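Local coordinates for protein pyruvate kinase 1 (Trypanosoma brucei brucei, PDB 4KCT) that catalyses the last step of glycolysis, transferring phosphate from phosphoenolpyruvate to ADP to give pyruvate and ATP, and also has an intrinsic decarboxylase activity toward oxaloacetate, at residues Val16-Asn22 and Cys351-Ser356; Leu300-Asn306 and Glu333-Tyr339. All blocks are in the same frame, centred on the assembly; numbering follows the deposited sequence. Where two conformers were deposited one is given.

Both contacts involve the last barrel helix, 340-356, and their nearest atoms are about 8 Å apart. Contact 1 joins the chain leading into the first barrel strand, 23-27, to the C-terminal end of that helix; contact 2 joins the loops at the C-terminal ends of the last two strands, 293-296 and 327-330, toward the pyruvate site, and ends at Y339, in the N-cap position of the same helix. Both are partly buried, but contact 2 includes more exposed residues. Their chemistry differs: in contact 1 Q355 and S356 bond to backbone, whereas contact 2 combines a buried carboxylate, one backbone bond and waters. Only contact 1 meets another subunit.

Contact 1 of 2, residues Val16-Asn22 and Cys351-Ser356; sequences VAKHRAN and CVEAQS
Three hydrogen bonds, all to the backbone of 16-22, join Q355 and S356 to the incoming chain. Q355 reaches out with CG anti to its backbone N (chi1 171°) and the rest of the chain extended, which puts its amide between H19 and A21. NE2 donates almost straight to H19 O at 2.9 Å, with the acceptor close to the amide plane; OE1 receives A21 N at 2.7 Å from above its carbonyl plane. With both ends engaged, the rotation of the amide is fixed. S356 OG takes the N-H of A17 (2.8 Å) and donates its own hydroxyl hydrogen to V352 O, one turn back in the helix.

A water adds a bridge, donating to Q355 OE1 and N22 OD1 while accepting from N22 N.

The apolar contacts centre on V352, whose methyls divide the work: CG1 meets V16 CG2 at 3.6 Å, and CG2 lies against R20 CB at 3.5 Å. V16 CG1 packs on the carboxylate of E353, whose OE1 forms a salt bridge with K274 of the second subunit.

The contact thus packs the lead-in to the first barrel strand, 23-27, on helix 340-356, which follows the last strand. Helix 311-323 lies alongside, with V321 touching N22 and C351, while Y470 meets the H19 ring edge-to-face.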
# COMPACT_ATOMS: atom_id res chain seq x y z
N VAL A 16 0.81 -10.04 28.08
CA VAL A 16 0.80 -10.86 26.87
C VAL A 16 -0.56 -11.51 26.69
O VAL A 16 -1.40 -11.48 27.60
CB VAL A 16 1.93 -11.92 26.90
CG1 VAL A 16 3.28 -11.22 26.93
CG2 VAL A 16 1.78 -12.86 28.09
N ALA A 17 -0.81 -12.01 25.47
CA ALA A 17 -2.04 -12.76 25.19
C ALA A 17 -2.31 -13.80 26.28
O ALA A 17 -1.40 -14.50 26.72
CB ALA A 17 -1.92 -13.45 23.82
N LYS A 18 -3.59 -13.99 26.62
CA LYS A 18 -3.98 -15.00 27.61
C LYS A 18 -4.07 -16.40 27.00
O LYS A 18 -3.92 -17.38 27.70
CB LYS A 18 -5.31 -14.63 28.25
CG LYS A 18 -5.26 -13.40 29.13
CD LYS A 18 -6.62 -13.10 29.74
CE LYS A 18 -7.57 -12.50 28.71
NZ LYS A 18 -8.83 -12.04 29.33
N HIS A 19 -4.37 -16.49 25.71
CA HIS A 19 -4.62 -17.80 25.10
C HIS A 19 -3.64 -18.08 24.00
O HIS A 19 -3.62 -17.40 22.98
CB HIS A 19 -6.06 -17.88 24.58
CG HIS A 19 -7.08 -17.42 25.59
ND1 HIS A 19 -7.23 -18.03 26.80
CD2 HIS A 19 -7.94 -16.30 25.60
CE1 HIS A 19 -8.14 -17.33 27.54
NE2 HIS A 19 -8.55 -16.27 26.82
N ARG A 20 -2.80 -19.07 24.21
CA ARG A 20 -1.70 -19.34 23.28
C ARG A 20 -2.31 -19.91 22.00
O ARG A 20 -3.06 -20.88 22.05
CB ARG A 20 -0.74 -20.38 23.91
CG ARG A 20 0.30 -20.93 22.94
CD ARG A 20 1.44 -21.60 23.73
NE ARG A 20 0.94 -22.59 24.70
CZ ARG A 20 0.54 -23.82 24.35
NH1 ARG A 20 0.64 -24.21 23.07
NH2 ARG A 20 0.21 -24.71 25.27
N ALA A 21 -1.93 -19.35 20.86
CA ALA A 21 -2.46 -19.79 19.57
C ALA A 21 -1.65 -20.93 18.97
O ALA A 21 -2.20 -21.82 18.30
CB ALA A 21 -2.51 -18.62 18.60
N ASN A 22 -0.32 -20.87 19.10
CA ASN A 22 0.53 -21.89 18.46
C ASN A 22 0.57 -23.20 19.23
O ASN A 22 0.19 -23.26 20.42
CB ASN A 22 1.97 -21.35 18.23
CG ASN A 22 2.00 -20.15 17.34
OD1 ASN A 22 1.94 -19.00 17.83
ND2 ASN A 22 1.92 -20.38 16.02
N CYS A 351 6.27 -18.81 22.51
CA CYS A 351 5.18 -18.74 21.53
C CYS A 351 4.23 -17.60 21.86
O CYS A 351 3.87 -16.81 20.99
CB CYS A 351 4.37 -20.04 21.55
SG CYS A 351 5.24 -21.36 20.70
N VAL A 352 3.83 -17.51 23.12
CA VAL A 352 2.92 -16.44 23.54
C VAL A 352 3.48 -15.03 23.36
O VAL A 352 2.75 -14.11 22.90
CB VAL A 352 2.41 -16.66 24.99
CG1 VAL A 352 1.78 -15.37 25.53
CG2 VAL A 352 1.40 -17.80 25.01
N GLU A 353 4.77 -14.82 23.69
CA GLU A 353 5.40 -13.52 23.45
C GLU A 353 5.40 -13.18 21.95
O GLU A 353 5.10 -12.05 21.57
CB GLU A 353 6.85 -13.48 23.98
CG GLU A 353 6.97 -13.44 25.48
CD GLU A 353 6.57 -12.11 26.08
OE1 GLU A 353 6.38 -12.07 27.31
OE2 GLU A 353 6.57 -11.09 25.36
N ALA A 354 5.81 -14.13 21.12
CA ALA A 354 5.85 -13.93 19.66
C ALA A 354 4.46 -13.61 19.10
O ALA A 354 4.28 -12.65 18.38
CB ALA A 354 6.42 -15.16 18.96
N GLN A 355 3.47 -14.41 19.49
CA GLN A 355 2.06 -14.14 19.19
C GLN A 355 1.62 -12.73 19.59
O GLN A 355 1.06 -11.99 18.77
CB GLN A 355 1.19 -15.19 19.92
CG GLN A 355 -0.31 -14.93 19.90
CD GLN A 355 -1.06 -15.95 20.74
OE1 GLN A 355 -0.52 -17.01 21.08
NE2 GLN A 355 -2.31 -15.63 21.09
N SER A 356 2.01 -12.29 20.79
CA SER A 356 1.59 -10.97 21.29
C SER A 356 2.29 -9.84 20.53
O SER A 356 1.83 -8.71 20.53
CB SER A 356 1.90 -10.84 22.80
OG SER A 356 1.27 -11.88 23.55
O HOH W 1 1.25 -18.81 20.45

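Contact 2 of 2, residues Leu300-Asn306 and Glu333-Tyr339; sequences LESMTSN and ETAKGKY
E333 reaches from the short helix after the last barrel strand to the start of the 3-10 turn 301-304, and its side chain can be followed outward. CB leaves the helix with CG anti to the carbonyl carbon (chi1 -57°), and CG rests against L300 O at 3.4 Å. A bend at chi2 (100°) then brings the carboxylate up to the backbone N of L300. OE2 accepts the N-H of L300 at 3.0 Å through its anti lone pair, the one turned away from OE1. OE1 is held by the backbone N of S331. In the conformer of E301 described here, one of two, a water lies within hydrogen-bonding distance of both E333 OE1 and E301 OE2, and E301 OE2 stands 4.0 Å from E333 OE2.

Farther along, the backbones come together at T304 and G337. K338 N donates to T304 O at 2.9 Å. G337 CA approaches the same oxygen, T304 O, to 3.4 Å, and T304 CG2 lies 3.8 Å from G337 CA. T304 OG1 turns back to E301 O, bonding in the carbonyl plane on a lone pair. A second water links M303 O, E333 O and Y339 N.

The Y339 ring closes the far end, its edge facing M303 O and S305 O, with CE2 3.6 Å from the latter.

The contact joins the loops following strands 293-296 and 327-330, at the C-terminal end of the TIM barrel, where active sites of this fold lie; the E301 side chain is about 10 Å from bound pyruvate. Helix 311-323 packs on L300 and E301, helix 340-356 meets L300 and M303 through V343, M347 and Y346, and T334 and A335 touch strand 23-27.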
# COMPACT_ATOMS: atom_id res chain seq x y z
N LEU A 300 15.20 -25.87 20.90
CA LEU A 300 15.62 -25.54 22.26
C LEU A 300 16.64 -26.58 22.74
O LEU A 300 16.66 -26.95 23.91
CB LEU A 300 14.39 -25.52 23.21
CG LEU A 300 13.41 -24.33 23.02
CD1 LEU A 300 12.16 -24.55 23.88
CD2 LEU A 300 14.09 -23.01 23.41
N GLU A 301 17.56 -26.92 21.85
CA GLU A 301 18.44 -28.08 22.00
C GLU A 301 19.20 -28.08 23.35
O GLU A 301 19.33 -29.12 24.00
CB GLU A 301 19.43 -28.11 20.83
CG GLU A 301 20.30 -29.35 20.77
CD GLU A 301 19.50 -30.61 20.59
OE1 GLU A 301 20.05 -31.70 20.85
OE2 GLU A 301 18.34 -30.54 20.14
N SER A 302 19.76 -26.95 23.72
CA SER A 302 20.65 -26.92 24.88
C SER A 302 19.86 -27.27 26.16
O SER A 302 20.45 -27.65 27.18
CB SER A 302 21.28 -25.55 25.03
OG SER A 302 20.32 -24.59 25.46
N MET A 303 18.53 -27.15 26.10
CA MET A 303 17.70 -27.56 27.26
C MET A 303 17.58 -29.08 27.42
O MET A 303 16.97 -29.56 28.37
CB MET A 303 16.31 -26.91 27.25
CG MET A 303 16.32 -25.41 27.50
SD MET A 303 14.73 -24.74 28.04
CE MET A 303 14.61 -25.41 29.69
N THR A 304 18.20 -29.84 26.51
CA THR A 304 18.39 -31.25 26.75
C THR A 304 19.17 -31.46 28.06
O THR A 304 18.85 -32.38 28.85
CB THR A 304 19.10 -31.93 25.55
OG1 THR A 304 18.36 -31.65 24.35
CG2 THR A 304 19.13 -33.51 25.75
N SER A 305 20.07 -30.52 28.37
CA SER A 305 21.02 -30.66 29.48
C SER A 305 20.92 -29.53 30.48
O SER A 305 21.53 -29.60 31.54
CB SER A 305 22.46 -30.66 28.95
OG SER A 305 22.79 -31.91 28.42
N ASN A 306 20.42 -28.38 30.02
CA ASN A 306 20.46 -27.15 30.82
C ASN A 306 19.07 -26.66 31.11
O ASN A 306 18.15 -26.89 30.33
CB ASN A 306 21.27 -26.05 30.13
CG ASN A 306 22.68 -26.50 29.75
OD1 ASN A 306 23.49 -26.80 30.61
ND2 ASN A 306 22.95 -26.60 28.45
N GLU A 333 15.00 -32.91 23.25
CA GLU A 333 14.64 -32.09 24.44
C GLU A 333 13.60 -32.78 25.35
O GLU A 333 13.63 -32.61 26.58
CB GLU A 333 14.13 -30.70 24.03
CG GLU A 333 15.09 -29.88 23.15
CD GLU A 333 14.74 -29.94 21.65
OE1 GLU A 333 14.48 -31.04 21.13
OE2 GLU A 333 14.81 -28.89 20.98
N THR A 334 12.58 -33.37 24.74
CA THR A 334 11.57 -34.10 25.53
C THR A 334 11.76 -35.61 25.56
O THR A 334 11.29 -36.28 26.48
CB THR A 334 10.12 -33.78 25.08
OG1 THR A 334 10.00 -34.03 23.67
CG2 THR A 334 9.79 -32.28 25.36
N ALA A 335 12.33 -36.17 24.50
CA ALA A 335 12.48 -37.62 24.42
C ALA A 335 13.52 -38.08 25.45
O ALA A 335 13.30 -39.06 26.16
CB ALA A 335 12.91 -38.05 23.02
N LYS A 336 14.65 -37.40 25.52
CA LYS A 336 15.74 -37.87 26.39
C LYS A 336 16.37 -36.81 27.28
O LYS A 336 17.28 -37.11 28.01
CB LYS A 336 16.79 -38.61 25.60
CG LYS A 336 17.49 -37.77 24.56
CD LYS A 336 18.28 -38.67 23.60
CE LYS A 336 19.49 -37.94 23.03
NZ LYS A 336 19.24 -36.48 22.81
N GLY A 337 15.80 -35.63 27.32
CA GLY A 337 16.38 -34.58 28.10
C GLY A 337 16.11 -34.67 29.59
O GLY A 337 15.25 -35.46 30.06
N LYS A 338 16.79 -33.82 30.33
CA LYS A 338 16.72 -33.77 31.78
C LYS A 338 15.56 -32.87 32.25
O LYS A 338 15.18 -32.92 33.40
CB LYS A 338 18.05 -33.22 32.31
CG LYS A 338 18.34 -33.48 33.77
CD LYS A 338 19.80 -33.14 34.04
CE LYS A 338 20.03 -32.79 35.50
NZ LYS A 338 21.43 -32.30 35.69
N TYR A 339 15.08 -31.97 31.38
CA TYR A 339 14.12 -30.97 31.79
C TYR A 339 12.91 -30.91 30.84
O TYR A 339 12.58 -29.84 30.33
CB TYR A 339 14.77 -29.56 31.85
CG TYR A 339 15.97 -29.48 32.78
CD1 TYR A 339 15.79 -29.36 34.16
CD2 TYR A 339 17.27 -29.50 32.28
CE1 TYR A 339 16.89 -29.29 35.02
CE2 TYR A 339 18.36 -29.42 33.13
CZ TYR A 339 18.16 -29.33 34.49
OH TYR A 339 19.23 -29.25 35.34
O HOH W 2 15.86 -31.14 18.70
O HOH W 3 15.10 -31.50 28.65